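Local coordinates for protein 5'-Methylthioadenosine Nucleosidase (Arabidopsis thaliana, PDB 2H8G) that belongs to the phosphorylase superfamily, whose members share an alpha/beta fold built on a mixed sheet, and binds adenine in a pocket, at residues S27-V32 with I110-G115; S49-S54 with W62-G67; D88-V93 with D200-A205; V137-R142 with R174-D179; F159-L164 with P216-K221. One frame throughout, in Å; residues are numbered along the deposited sequence.

Contact 1: S27-V32 with I110-G115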
# COMPACT_ATOMS: atom_id res chain seq x y z
N SER A 27 -17.33 18.28 12.05
CA SER A 27 -17.08 18.10 13.47
C SER A 27 -15.78 17.38 13.79
O SER A 27 -15.24 17.52 14.89
CB SER A 27 -18.25 17.34 14.12
OG SER A 27 -18.36 16.03 13.60
N SER A 28 -15.27 16.61 12.83
CA SER A 28 -14.03 15.88 13.05
C SER A 28 -13.13 15.87 11.82
O SER A 28 -13.61 15.72 10.70
CB SER A 28 -14.33 14.43 13.47
OG SER A 28 -14.94 13.71 12.42
N VAL A 29 -11.84 16.03 12.06
CA VAL A 29 -10.85 16.05 10.99
C VAL A 29 -9.71 15.12 11.37
O VAL A 29 -9.29 15.09 12.52
CB VAL A 29 -10.26 17.46 10.79
CG1 VAL A 29 -9.23 17.43 9.66
CG2 VAL A 29 -11.37 18.45 10.49
N VAL A 30 -9.23 14.35 10.40
CA VAL A 30 -8.10 13.46 10.64
C VAL A 30 -6.96 13.87 9.73
O VAL A 30 -7.14 13.99 8.51
CB VAL A 30 -8.43 11.98 10.34
CG1 VAL A 30 -7.15 11.16 10.31
CG2 VAL A 30 -9.37 11.42 11.39
N PHE A 31 -5.80 14.12 10.32
CA PHE A 31 -4.60 14.44 9.54
C PHE A 31 -3.82 13.15 9.43
O PHE A 31 -3.58 12.48 10.44
CB PHE A 31 -3.70 15.45 10.26
CG PHE A 31 -4.11 16.89 10.10
CD1 PHE A 31 -5.14 17.42 10.87
CD2 PHE A 31 -3.45 17.71 9.19
CE1 PHE A 31 -5.51 18.76 10.73
CE2 PHE A 31 -3.81 19.06 9.05
CZ PHE A 31 -4.84 19.58 9.83
N VAL A 32 -3.43 12.78 8.21
CA VAL A 32 -2.62 11.60 8.00
C VAL A 32 -1.25 12.19 7.67
O VAL A 32 -1.10 12.88 6.66
CB VAL A 32 -3.12 10.74 6.83
CG1 VAL A 32 -2.12 9.64 6.53
CG2 VAL A 32 -4.48 10.14 7.17
N ILE A 110 -13.59 14.71 7.09
CA ILE A 110 -12.64 15.02 6.04
C ILE A 110 -11.24 14.61 6.48
O ILE A 110 -10.92 14.64 7.67
CB ILE A 110 -12.67 16.54 5.72
CG1 ILE A 110 -11.73 16.87 4.56
CG2 ILE A 110 -12.32 17.33 6.97
CD1 ILE A 110 -11.99 18.26 3.97
N ILE A 111 -10.41 14.22 5.51
CA ILE A 111 -9.04 13.80 5.79
C ILE A 111 -8.09 14.81 5.17
O ILE A 111 -8.32 15.29 4.07
CB ILE A 111 -8.74 12.42 5.17
CG1 ILE A 111 -9.62 11.36 5.81
CG2 ILE A 111 -7.26 12.08 5.35
CD1 ILE A 111 -9.65 10.06 5.03
N ILE A 112 -7.02 15.14 5.89
CA ILE A 112 -6.02 16.05 5.36
C ILE A 112 -4.69 15.32 5.39
O ILE A 112 -4.22 14.94 6.46
CB ILE A 112 -5.86 17.34 6.21
CG1 ILE A 112 -7.19 18.10 6.28
CG2 ILE A 112 -4.77 18.22 5.59
CD1 ILE A 112 -7.13 19.33 7.16
N ASN A 113 -4.10 15.09 4.22
CA ASN A 113 -2.80 14.45 4.13
C ASN A 113 -1.81 15.61 4.05
O ASN A 113 -1.74 16.29 3.04
CB ASN A 113 -2.71 13.58 2.86
CG ASN A 113 -1.33 12.98 2.65
OD1 ASN A 113 -0.89 12.81 1.52
ND2 ASN A 113 -0.65 12.63 3.75
N ALA A 114 -1.08 15.85 5.13
CA ALA A 114 -0.12 16.95 5.16
C ALA A 114 1.29 16.40 5.26
O ALA A 114 1.55 15.47 6.02
CB ALA A 114 -0.42 17.86 6.36
N GLY A 115 2.20 16.96 4.48
CA GLY A 115 3.57 16.50 4.52
C GLY A 115 4.46 17.24 3.56
O GLY A 115 4.01 18.11 2.81

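Contact 2: S49-S54 with W62-G67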
# COMPACT_ATOMS: atom_id res chain seq x y z
N SER A 49 -2.74 15.62 22.56
CA SER A 49 -2.14 14.62 23.44
C SER A 49 -2.03 13.27 22.74
O SER A 49 -2.94 12.85 22.03
CB SER A 49 -2.97 14.47 24.71
OG SER A 49 -3.05 15.69 25.42
N GLU A 50 -0.90 12.60 22.95
CA GLU A 50 -0.67 11.29 22.35
C GLU A 50 -1.46 10.23 23.11
O GLU A 50 -1.17 9.95 24.27
CB GLU A 50 0.82 10.95 22.41
CG GLU A 50 1.20 9.72 21.60
CD GLU A 50 2.65 9.32 21.78
OE1 GLU A 50 3.53 10.21 21.70
OE2 GLU A 50 2.92 8.12 22.01
N THR A 51 -2.46 9.65 22.46
CA THR A 51 -3.28 8.62 23.09
C THR A 51 -2.40 7.43 23.44
O THR A 51 -1.74 6.85 22.57
CB THR A 51 -4.40 8.14 22.16
OG1 THR A 51 -3.83 7.55 20.98
CG2 THR A 51 -5.30 9.30 21.76
N THR A 52 -2.38 7.06 24.72
CA THR A 52 -1.57 5.94 25.17
C THR A 52 -2.40 4.67 25.31
O THR A 52 -1.86 3.57 25.41
CB THR A 52 -0.90 6.25 26.53
OG1 THR A 52 -1.91 6.57 27.49
CG2 THR A 52 0.06 7.42 26.39
N ASP A 53 -3.72 4.82 25.32
CA ASP A 53 -4.62 3.68 25.46
C ASP A 53 -4.82 2.92 24.15
O ASP A 53 -5.74 2.11 24.03
CB ASP A 53 -5.97 4.13 26.01
CG ASP A 53 -6.67 5.11 25.09
OD1 ASP A 53 -7.04 4.72 23.97
OD2 ASP A 53 -6.86 6.28 25.50
N SER A 54 -3.95 3.18 23.18
CA SER A 54 -4.01 2.52 21.88
C SER A 54 -5.43 2.46 21.32
O SER A 54 -6.08 1.41 21.34
CB SER A 54 -3.44 1.10 21.98
OG SER A 54 -4.14 0.33 22.94
N TRP A 62 1.53 2.50 15.22
CA TRP A 62 0.85 3.73 14.83
C TRP A 62 0.64 4.67 16.00
O TRP A 62 0.30 4.24 17.11
CB TRP A 62 -0.49 3.40 14.16
CG TRP A 62 -0.35 2.48 12.99
CD1 TRP A 62 0.79 2.21 12.29
CD2 TRP A 62 -1.39 1.72 12.37
NE1 TRP A 62 0.52 1.33 11.27
CE2 TRP A 62 -0.81 1.01 11.29
CE3 TRP A 62 -2.77 1.57 12.61
CZ2 TRP A 62 -1.55 0.16 10.47
CZ3 TRP A 62 -3.50 0.72 11.79
CH2 TRP A 62 -2.89 0.03 10.73
N VAL A 63 0.84 5.96 15.75
CA VAL A 63 0.68 6.98 16.78
C VAL A 63 -0.53 7.85 16.48
O VAL A 63 -0.69 8.36 15.37
CB VAL A 63 1.93 7.88 16.85
CG1 VAL A 63 1.82 8.81 18.05
CG2 VAL A 63 3.19 7.03 16.93
N LEU A 64 -1.39 8.02 17.49
CA LEU A 64 -2.59 8.83 17.34
C LEU A 64 -2.60 9.96 18.36
O LEU A 64 -2.56 9.72 19.56
CB LEU A 64 -3.84 7.97 17.51
CG LEU A 64 -5.18 8.70 17.60
CD1 LEU A 64 -5.41 9.51 16.33
CD2 LEU A 64 -6.30 7.69 17.80
N TYR A 65 -2.66 11.20 17.87
CA TYR A 65 -2.71 12.36 18.76
C TYR A 65 -4.12 12.91 18.65
O TYR A 65 -4.64 13.08 17.55
CB TYR A 65 -1.72 13.44 18.33
CG TYR A 65 -0.28 13.00 18.22
CD1 TYR A 65 0.21 12.41 17.06
CD2 TYR A 65 0.61 13.19 19.29
CE1 TYR A 65 1.54 12.03 16.95
CE2 TYR A 65 1.95 12.81 19.18
CZ TYR A 65 2.41 12.23 18.01
OH TYR A 65 3.72 11.85 17.90
N HIS A 66 -4.74 13.18 19.79
CA HIS A 66 -6.10 13.72 19.79
C HIS A 66 -6.17 15.03 20.56
O HIS A 66 -5.35 15.30 21.43
CB HIS A 66 -7.08 12.70 20.38
CG HIS A 66 -6.95 12.51 21.86
ND1 HIS A 66 -5.76 12.15 22.46
CD2 HIS A 66 -7.86 12.61 22.85
CE1 HIS A 66 -5.94 12.04 23.76
NE2 HIS A 66 -7.21 12.32 24.03
N GLY A 67 -7.17 15.84 20.22
CA GLY A 67 -7.34 17.11 20.89
C GLY A 67 -8.56 17.83 20.37
O GLY A 67 -9.25 17.33 19.47
O HOH W 1 -5.78 16.86 24.29
O HOH W 2 -1.10 6.53 19.96

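Contact 3: D88-V93 with D200-A205. With ADE (adenine), chain C.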
# COMPACT_ATOMS: atom_id res chain seq x y z
N ASP A 88 10.75 6.42 10.55
CA ASP A 88 9.34 6.58 10.21
C ASP A 88 8.96 5.60 9.11
O ASP A 88 9.70 5.42 8.14
CB ASP A 88 9.05 7.99 9.69
CG ASP A 88 9.06 9.03 10.79
OD1 ASP A 88 8.20 8.97 11.69
OD2 ASP A 88 9.94 9.92 10.74
N SER A 89 7.80 4.97 9.27
CA SER A 89 7.31 4.00 8.30
C SER A 89 6.64 4.72 7.14
O SER A 89 5.41 4.73 7.02
CB SER A 89 6.33 3.05 8.97
OG SER A 89 6.96 2.35 10.04
N VAL A 90 7.46 5.31 6.28
CA VAL A 90 6.99 6.05 5.12
C VAL A 90 6.57 5.12 3.98
O VAL A 90 6.76 3.91 4.05
CB VAL A 90 8.09 7.02 4.59
CG1 VAL A 90 8.45 8.03 5.68
CG2 VAL A 90 9.32 6.23 4.18
N GLY A 91 5.99 5.69 2.93
CA GLY A 91 5.59 4.88 1.80
C GLY A 91 4.09 4.70 1.68
O GLY A 91 3.34 4.96 2.62
N THR A 92 3.66 4.20 0.53
CA THR A 92 2.24 4.02 0.25
C THR A 92 1.54 2.95 1.07
O THR A 92 0.38 3.12 1.45
CB THR A 92 2.00 3.72 -1.25
OG1 THR A 92 2.69 2.52 -1.63
CG2 THR A 92 2.48 4.88 -2.10
N VAL A 93 2.21 1.84 1.36
CA VAL A 93 1.54 0.80 2.13
C VAL A 93 1.15 1.24 3.54
O VAL A 93 -0.01 1.13 3.91
CB VAL A 93 2.38 -0.50 2.13
CG1 VAL A 93 1.88 -1.46 3.19
CG2 VAL A 93 2.27 -1.16 0.76
N ASP A 200 5.75 12.99 -4.17
CA ASP A 200 5.81 12.50 -2.79
C ASP A 200 5.78 10.98 -2.74
O ASP A 200 5.94 10.31 -3.76
CB ASP A 200 4.66 13.07 -1.95
CG ASP A 200 3.35 12.36 -2.19
OD1 ASP A 200 2.48 12.40 -1.30
OD2 ASP A 200 3.17 11.78 -3.29
N MET A 201 5.57 10.44 -1.55
CA MET A 201 5.57 8.99 -1.38
C MET A 201 4.31 8.39 -0.76
O MET A 201 4.28 7.18 -0.52
CB MET A 201 6.80 8.58 -0.55
CG MET A 201 8.12 8.88 -1.24
SD MET A 201 9.56 8.73 -0.17
CE MET A 201 9.56 6.99 0.12
N GLU A 202 3.27 9.19 -0.54
CA GLU A 202 2.04 8.66 0.08
C GLU A 202 0.71 9.13 -0.50
O GLU A 202 -0.28 8.39 -0.47
CB GLU A 202 2.00 8.99 1.57
CG GLU A 202 3.09 8.39 2.45
CD GLU A 202 4.36 9.21 2.48
OE1 GLU A 202 4.28 10.45 2.36
OE2 GLU A 202 5.45 8.60 2.65
N GLY A 203 0.67 10.36 -1.01
CA GLY A 203 -0.56 10.95 -1.50
C GLY A 203 -1.59 10.13 -2.26
O GLY A 203 -2.74 10.02 -1.85
N ALA A 204 -1.17 9.54 -3.37
CA ALA A 204 -2.10 8.76 -4.19
C ALA A 204 -2.71 7.57 -3.47
O ALA A 204 -3.82 7.14 -3.80
CB ALA A 204 -1.42 8.32 -5.47
N ALA A 205 -1.99 7.02 -2.49
CA ALA A 205 -2.47 5.87 -1.73
C ALA A 205 -3.52 6.34 -0.73
O ALA A 205 -4.52 5.67 -0.50
CB ALA A 205 -1.32 5.18 -1.02
N9 ADE C . 9.60 14.08 -0.07
C8 ADE C . 10.38 15.19 -0.09
N7 ADE C . 11.04 15.37 -1.26
C5 ADE C . 10.65 14.30 -2.03
C6 ADE C . 10.96 13.86 -3.37
N6 ADE C . 11.79 14.55 -4.14
N1 ADE C . 10.35 12.67 -3.83
C2 ADE C . 9.49 11.98 -3.02
N3 ADE C . 9.14 12.32 -1.72
C4 ADE C . 9.75 13.49 -1.30

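Contact 4: V137-R142 with R174-D179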
# COMPACT_ATOMS: atom_id res chain seq x y z
N VAL A 137 -1.83 11.24 -8.79
CA VAL A 137 -1.57 10.05 -9.58
C VAL A 137 -0.35 9.32 -9.04
O VAL A 137 0.37 9.86 -8.19
CB VAL A 137 -1.25 10.42 -11.06
CG1 VAL A 137 -2.45 11.09 -11.71
CG2 VAL A 137 -0.03 11.33 -11.13
N PHE A 138 -0.15 8.09 -9.51
CA PHE A 138 1.04 7.29 -9.15
C PHE A 138 1.94 7.32 -10.39
O PHE A 138 1.43 7.29 -11.51
CB PHE A 138 0.72 5.81 -8.92
CG PHE A 138 -0.02 5.51 -7.65
CD1 PHE A 138 -1.40 5.44 -7.64
CD2 PHE A 138 0.68 5.22 -6.47
CE1 PHE A 138 -2.09 5.08 -6.48
CE2 PHE A 138 -0.00 4.86 -5.31
CZ PHE A 138 -1.39 4.79 -5.32
N HIS A 139 3.25 7.35 -10.19
CA HIS A 139 4.16 7.31 -11.34
C HIS A 139 4.98 6.02 -11.37
O HIS A 139 5.73 5.79 -12.32
CB HIS A 139 5.11 8.52 -11.36
CG HIS A 139 5.82 8.77 -10.07
ND1 HIS A 139 6.91 8.04 -9.64
CD2 HIS A 139 5.61 9.71 -9.12
CE1 HIS A 139 7.33 8.51 -8.48
NE2 HIS A 139 6.56 9.53 -8.14
N ASP A 140 4.83 5.16 -10.36
CA ASP A 140 5.60 3.92 -10.32
C ASP A 140 4.80 2.62 -10.32
O ASP A 140 5.29 1.58 -9.88
CB ASP A 140 6.55 3.94 -9.12
CG ASP A 140 5.83 3.85 -7.78
OD1 ASP A 140 4.60 4.09 -7.74
OD2 ASP A 140 6.50 3.55 -6.77
N ARG A 141 3.56 2.66 -10.81
CA ARG A 141 2.76 1.44 -10.90
C ARG A 141 2.50 1.28 -12.39
O ARG A 141 1.43 1.61 -12.89
CB ARG A 141 1.44 1.58 -10.13
CG ARG A 141 1.63 2.08 -8.70
CD ARG A 141 0.45 1.70 -7.82
NE ARG A 141 -0.83 2.12 -8.38
CZ ARG A 141 -2.00 1.85 -7.82
NH1 ARG A 141 -2.04 1.16 -6.68
NH2 ARG A 141 -3.13 2.24 -8.40
N ARG A 142 3.53 0.80 -13.09
CA ARG A 142 3.47 0.64 -14.54
C ARG A 142 2.97 -0.72 -14.97
O ARG A 142 3.62 -1.74 -14.77
CB ARG A 142 4.87 0.86 -15.14
CG ARG A 142 5.57 2.15 -14.68
CD ARG A 142 6.97 2.25 -15.29
NE ARG A 142 7.72 1.02 -15.05
CZ ARG A 142 8.49 0.79 -13.99
NH1 ARG A 142 8.64 1.71 -13.05
NH2 ARG A 142 9.07 -0.40 -13.85
N ARG A 174 -0.78 19.30 -9.50
CA ARG A 174 -0.99 17.87 -9.44
C ARG A 174 0.17 17.23 -8.68
O ARG A 174 1.31 17.68 -8.78
CB ARG A 174 -1.07 17.28 -10.86
CG ARG A 174 -0.94 15.77 -10.92
CD ARG A 174 -1.19 15.23 -12.32
NE ARG A 174 -2.58 15.43 -12.72
CZ ARG A 174 -3.08 15.08 -13.91
NH1 ARG A 174 -2.29 14.51 -14.81
NH2 ARG A 174 -4.36 15.29 -14.18
N LEU A 175 -0.15 16.19 -7.92
CA LEU A 175 0.82 15.45 -7.12
C LEU A 175 1.04 14.06 -7.73
O LEU A 175 0.08 13.40 -8.11
CB LEU A 175 0.28 15.29 -5.69
CG LEU A 175 1.08 14.38 -4.74
CD1 LEU A 175 2.47 14.93 -4.54
CD2 LEU A 175 0.35 14.26 -3.40
N SER A 176 2.29 13.64 -7.81
CA SER A 176 2.62 12.32 -8.34
C SER A 176 3.34 11.55 -7.24
O SER A 176 4.35 12.01 -6.69
CB SER A 176 3.50 12.45 -9.59
OG SER A 176 3.63 11.20 -10.23
N THR A 177 2.78 10.39 -6.91
CA THR A 177 3.26 9.52 -5.84
C THR A 177 4.01 8.29 -6.30
O THR A 177 3.66 7.67 -7.30
CB THR A 177 2.05 9.04 -5.00
OG1 THR A 177 1.41 10.18 -4.42
CG2 THR A 177 2.49 8.07 -3.91
N GLY A 178 5.04 7.93 -5.55
CA GLY A 178 5.82 6.73 -5.82
C GLY A 178 6.52 6.34 -4.54
O GLY A 178 6.74 7.18 -3.67
N ASP A 179 6.91 5.07 -4.41
CA ASP A 179 7.58 4.65 -3.18
C ASP A 179 9.08 4.88 -3.11
O ASP A 179 9.73 4.39 -2.19
CB ASP A 179 7.27 3.19 -2.89
CG ASP A 179 5.91 3.02 -2.27
OD1 ASP A 179 4.95 2.72 -3.00
OD2 ASP A 179 5.80 3.22 -1.04
O HOH W 3 3.48 3.57 -5.28

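Contact 5: F159-L164 with P216-K221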
# COMPACT_ATOMS: atom_id res chain seq x y z
N PHE A 159 -10.67 16.75 -2.88
CA PHE A 159 -11.95 17.38 -2.60
C PHE A 159 -11.84 18.86 -2.96
O PHE A 159 -10.85 19.50 -2.64
CB PHE A 159 -12.30 17.22 -1.13
CG PHE A 159 -13.69 17.66 -0.78
CD1 PHE A 159 -14.79 16.92 -1.19
CD2 PHE A 159 -13.89 18.82 -0.04
CE1 PHE A 159 -16.09 17.33 -0.87
CE2 PHE A 159 -15.18 19.23 0.29
CZ PHE A 159 -16.28 18.48 -0.12
N SER A 160 -12.86 19.39 -3.62
CA SER A 160 -12.87 20.79 -4.02
C SER A 160 -13.05 21.74 -2.84
O SER A 160 -14.02 21.64 -2.10
CB SER A 160 -13.98 21.02 -5.05
OG SER A 160 -13.93 22.34 -5.56
N THR A 161 -12.10 22.66 -2.68
CA THR A 161 -12.15 23.64 -1.59
C THR A 161 -11.86 25.03 -2.16
O THR A 161 -10.87 25.68 -1.81
CB THR A 161 -11.11 23.31 -0.49
OG1 THR A 161 -9.80 23.31 -1.05
CG2 THR A 161 -11.40 21.95 0.13
N PRO A 162 -12.74 25.52 -3.05
CA PRO A 162 -12.59 26.83 -3.69
C PRO A 162 -12.47 28.01 -2.73
O PRO A 162 -11.64 28.90 -2.94
CB PRO A 162 -13.82 26.92 -4.58
CG PRO A 162 -14.84 26.14 -3.80
CD PRO A 162 -14.05 24.93 -3.38
N ASN A 163 -13.29 28.03 -1.69
CA ASN A 163 -13.25 29.13 -0.73
C ASN A 163 -11.96 29.13 0.09
O ASN A 163 -11.42 30.19 0.40
CB ASN A 163 -14.46 29.08 0.21
CG ASN A 163 -15.77 29.34 -0.51
OD1 ASN A 163 -15.85 30.23 -1.36
ND2 ASN A 163 -16.79 28.57 -0.18
N LEU A 164 -11.48 27.94 0.43
CA LEU A 164 -10.25 27.82 1.20
C LEU A 164 -9.10 28.41 0.38
O LEU A 164 -8.28 29.16 0.88
CB LEU A 164 -9.96 26.35 1.51
CG LEU A 164 -8.69 25.99 2.29
CD1 LEU A 164 -8.81 24.56 2.80
CD2 LEU A 164 -7.45 26.12 1.41
N PRO A 216 -14.03 12.67 1.97
CA PRO A 216 -13.34 13.76 1.27
C PRO A 216 -11.90 13.87 1.74
O PRO A 216 -11.62 13.72 2.93
CB PRO A 216 -14.15 14.99 1.67
CG PRO A 216 -15.53 14.44 1.89
CD PRO A 216 -15.26 13.15 2.63
N VAL A 217 -10.98 14.13 0.82
CA VAL A 217 -9.58 14.27 1.21
C VAL A 217 -8.92 15.48 0.55
O VAL A 217 -9.13 15.77 -0.63
CB VAL A 217 -8.77 12.98 0.88
CG1 VAL A 217 -8.81 12.71 -0.61
CG2 VAL A 217 -7.33 13.14 1.35
N VAL A 218 -8.14 16.19 1.36
CA VAL A 218 -7.42 17.38 0.91
C VAL A 218 -5.94 17.14 1.20
O VAL A 218 -5.60 16.37 2.10
CB VAL A 218 -7.90 18.64 1.66
CG1 VAL A 218 -6.99 19.83 1.38
CG2 VAL A 218 -9.33 18.97 1.23
N PHE A 219 -5.07 17.78 0.43
CA PHE A 219 -3.63 17.62 0.62
C PHE A 219 -2.90 18.94 0.81
O PHE A 219 -3.16 19.91 0.10
CB PHE A 219 -2.99 16.91 -0.59
CG PHE A 219 -3.65 15.62 -0.96
CD1 PHE A 219 -4.84 15.62 -1.69
CD2 PHE A 219 -3.09 14.40 -0.59
CE1 PHE A 219 -5.46 14.41 -2.03
CE2 PHE A 219 -3.70 13.20 -0.93
CZ PHE A 219 -4.89 13.21 -1.65
N LEU A 220 -2.00 18.97 1.78
CA LEU A 220 -1.17 20.14 2.02
C LEU A 220 0.23 19.58 1.84
O LEU A 220 0.68 18.75 2.63
CB LEU A 220 -1.36 20.68 3.43
CG LEU A 220 -2.77 21.20 3.74
CD1 LEU A 220 -2.84 21.64 5.19
CD2 LEU A 220 -3.11 22.36 2.81
N LYS A 221 0.91 20.01 0.79
CA LYS A 221 2.25 19.50 0.49
C LYS A 221 3.26 20.63 0.45
O LYS A 221 3.17 21.54 -0.39
CB LYS A 221 2.21 18.74 -0.83
CG LYS A 221 1.32 17.48 -0.78
CD LYS A 221 1.98 16.35 0.00
CE LYS A 221 0.98 15.24 0.36
NZ LYS A 221 1.65 14.02 0.89

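Contact 1: S27-V32 with I110-G115
Val30 and Val32 on strand 28-32 bond in alternation with Ile110 and Ile112 on strand 110-119, two parallel neighbours whose axes approach to 4.6 Å at an angle of 27°. Val30 N donates to Ile110 O, Val30 O accepts from Ile112 N at 2.9 Å, and Val32 N returns to Ile112 O, also at 2.9 Å. The backbone bond from Ala114 N to Val32 O is weak. That same carbonyl takes a second, side-chain donor: Asn113 ND2 reaches Val32 O at 3.0 Å, coming from above the carbonyl plane while the oxygen lies in the amide plane of Asn113. CG of Asn113 stands anti to its own backbone N (chi1 175°), which turns the amide toward the neighbouring strand; OD1 is taken by Lys221 NZ. The pairing belongs to the central beta-sheet of the phosphorylase-superfamily fold, with helices packed on both faces. On the face of Phe31 and Ile112, the two side chains run side by side. Ile112 CB sits over the ring of Phe31, 4.1 Å from its centroid, and CD1 extends along the ring to Phe31 CZ at 3.5 Å. Ala114 CB lies at the ring edge, and Val29 CG1 meets the same isoleucine methyl, Ile112 CD1, at 3.8 Å. Helix 233-259 covers this face through Ala252, Val255 and Ile256. The other face carries Val30, Val32 and Ile111; there Val32 CG2 touches Ile111 CG2 at 3.8 Å, beneath Ile98, Ile103 and Leu106 of helix 92-106.

Contact 2: S49-S54 with W62-G67
Backbone hydrogen bonds join Ser49 and Thr51 to the antiparallel strand 63-69. Ser49 and His66 form a hydrogen-bonded pair, with Ser49 N to His66 O and His66 N to Ser49 O both at 2.9 Å; Glu50 and Tyr65 form the non-hydrogen-bonded pair that follows, and Thr51 N then donates to Leu64 O nearly in line with the carbonyl. This is a short beta ribbon, its two segments joined by a brief connection without helix or strand.

Side chains reinforce two of the carbonyls. His66 ND1 gives Ser49 O a second bond of 2.9 Å, from the opposite face of the carbonyl plane to His66 N and well bent, at 136° about the hydrogen. A chi1 of 71° sets the imidazole between the backbone N and carbonyl carbon of its own residue and brings ND1 back over the ribbon. Leu64 O is likewise gripped twice, the second donor being Thr51 OG1 at 2.9 Å. Water adds two links: one molecule donates to Thr51 O and accepts from Leu64 N, another joins Ser49 OG and His66 O.

Carbon contacts gather round Glu50. Its extended chain passes across the Tyr65 ring, Glu50 CB being 3.8 Å from Tyr65 CD2, and Glu50 CG meets Val63 CG1 at 3.7 Å.

Strand 63-69 is paired along its other edge with strand 72-78, through Val63, Tyr65 and Gly67. Tyr65 packs on Leu40 and Val43 of helix 36-45, while Leu64 reaches Leu106 of helix 92-106, and strand 49-50 rides on the outer edge.

Contact 3: D88-V93 with D200-A205
Gly91 N donates to Glu202 OE2 at 3.0 Å in an almost straight bond (172°), taken on the anti lone pair of that oxygen. The carboxylate is brought there by a bend in the glutamate chain at chi2 (85°), and its OE2 also lies against Val90 CB. Val90 CG2 meets the methyl end of the methionine, Met201 CE, at 4.1 Å. Further on, Ala205 CB packs on Thr92 CB at 3.6 Å, and Thr92 CG2 comes to 3.3 Å from Met201 O. The hydroxyl of the same threonine, Thr92 OG1, turns to Asp179 OD1 and is hydrogen-bonded there.

Two helix beginnings meet here: Gly91 is the N-cap of helix 92-106 and Glu202 that of helix 203-212. The Glu202 side chain thus ties the cap residue of one helix to the cap residue of the other. Gly91 has a positive phi (107°), a backbone shape suited to glycine.

Behind Glu202, Asp200 OD1 accepts from Gly203 N at 2.7 Å, with a weak second bond from Glu202 N: an Asx motif that steadies the turn into helix 203-212. Lys221 NZ forms a salt bridge with the same OD1, and Thr177 OG1 bonds OD2. Asp200 and Met201 belong to the adenine pocket, where Met201 CG lies 3.6 Å from N3 of adenine. The second subunit borders the contact: its Tyr151 OH is hydrogen-bonded to Val90 O, and its Ile143 packs on Met201.

Contact 4: V137-R142 with R174-D179
Thr177 N donates to Val137 O at 2.8 Å in the carbonyl plane, the central bond of a parallel strand pair. Val137 N reaches back to Leu175 O, and His139 N continues the ladder to Thr177 O at 2.9 Å. Where the strands end, side chains take over. Asp140 OD2 accepts from Asp179 N at 2.8 Å, nearly straight about the hydrogen (166°) but from above the carboxylate plane. A chi1 of 69° folds the Asp140 carboxylate back over Gly178, whose CA lies 3.4 Å from Asp140 OD2. A water 2.8 Å from both Asp140 OD1 and Asp179 OD1 bridges the two acids. Asp179 OD1 has a further partner in Thr92 OG1, so the bridged carboxylate is also held from helix 92-106.

The His139 imidazole lies with one face toward the carbonyl oxygen of Thr177, which stands 3.3 Å from the ring plane and offset toward the rim. The ring packs closely on Gly178, His139 CE1 being 3.5 Å from Gly178 CA. The bound adenine is about 6 Å from the side chain of His139.

Strand 171-177 has strand 198-200 on its other side, bonded through Arg174 and Ser176. Helix 185-193 packs on His139 and Ser176 through Ile191, while Arg142 forms salt bridges with Asp182 and Asp187 of the second subunit.

Contact 5: F159-L164 with P216-K221
Phe159 N donates to Val217 O at 2.9 Å and 174°, the backbone bond that ties the loop before helix 162-168 to the beginning of strand 217-226. Around it the contact is apolar. The Phe159 ring lies alongside Pro216, both side chains pointing the same way, and Pro216 CB sits over one face in a CH-pi contact, 3.8 Å from the ring centroid and shifted toward the rim on the side of Phe159 CD1. With chi1 at -172° the Phe159 ring extends away from its own N-H and out over the proline, while that N-H stays turned to the strand. Pro216 CG also approaches the ring, 4.0 Å from Phe159 CE1.

Further along, Val218 CG2 touches both loop residues, Thr161 CG2 at 3.8 Å and Phe159 CB at 4.2 Å. Thr161 occupies the N-cap position of helix 162-168, yet its side chain makes no capping bond; its methyl is turned to the valine instead. Leu132 of strand 130-138 packs on both Thr161 and Val218. Leu264 and Leu267, near the C-terminus, lie against Phe159, and Leu267 also touches Thr161. Val218 rests on Ile110 of the adjoining strand 110-119.

The chemistry is thus one straight amide-to-carbonyl bond flanked by carbon contacts, so the loop is located along the strand by that bond, while its fit against the strand depends on the shapes of Phe159, Thr161, Pro216 and Val218.

Overall arrangement
Contacts 1, 2, 4 and 5 all draw on the same mixed sheet, whereas contact 3 joins two helix starts beside it. Contact 1 lies in the core, and its strand 110-119 adjoins strand 217-226 of contact 5; contact 2, on the far edge of the sheet, is partly exposed and relies on polar bonds and water. Contacts 3 and 4 are joined by polar side-chain bonds, share the adenine neighbourhood and border the second subunit. Lys221 of contact 5 links Asn113 of contact 1 to Asp200 of contact 3. Chemistry follows place: apolar side chains around backbone bonds in contacts 1 and 5, buried carboxylates in 3 and 4.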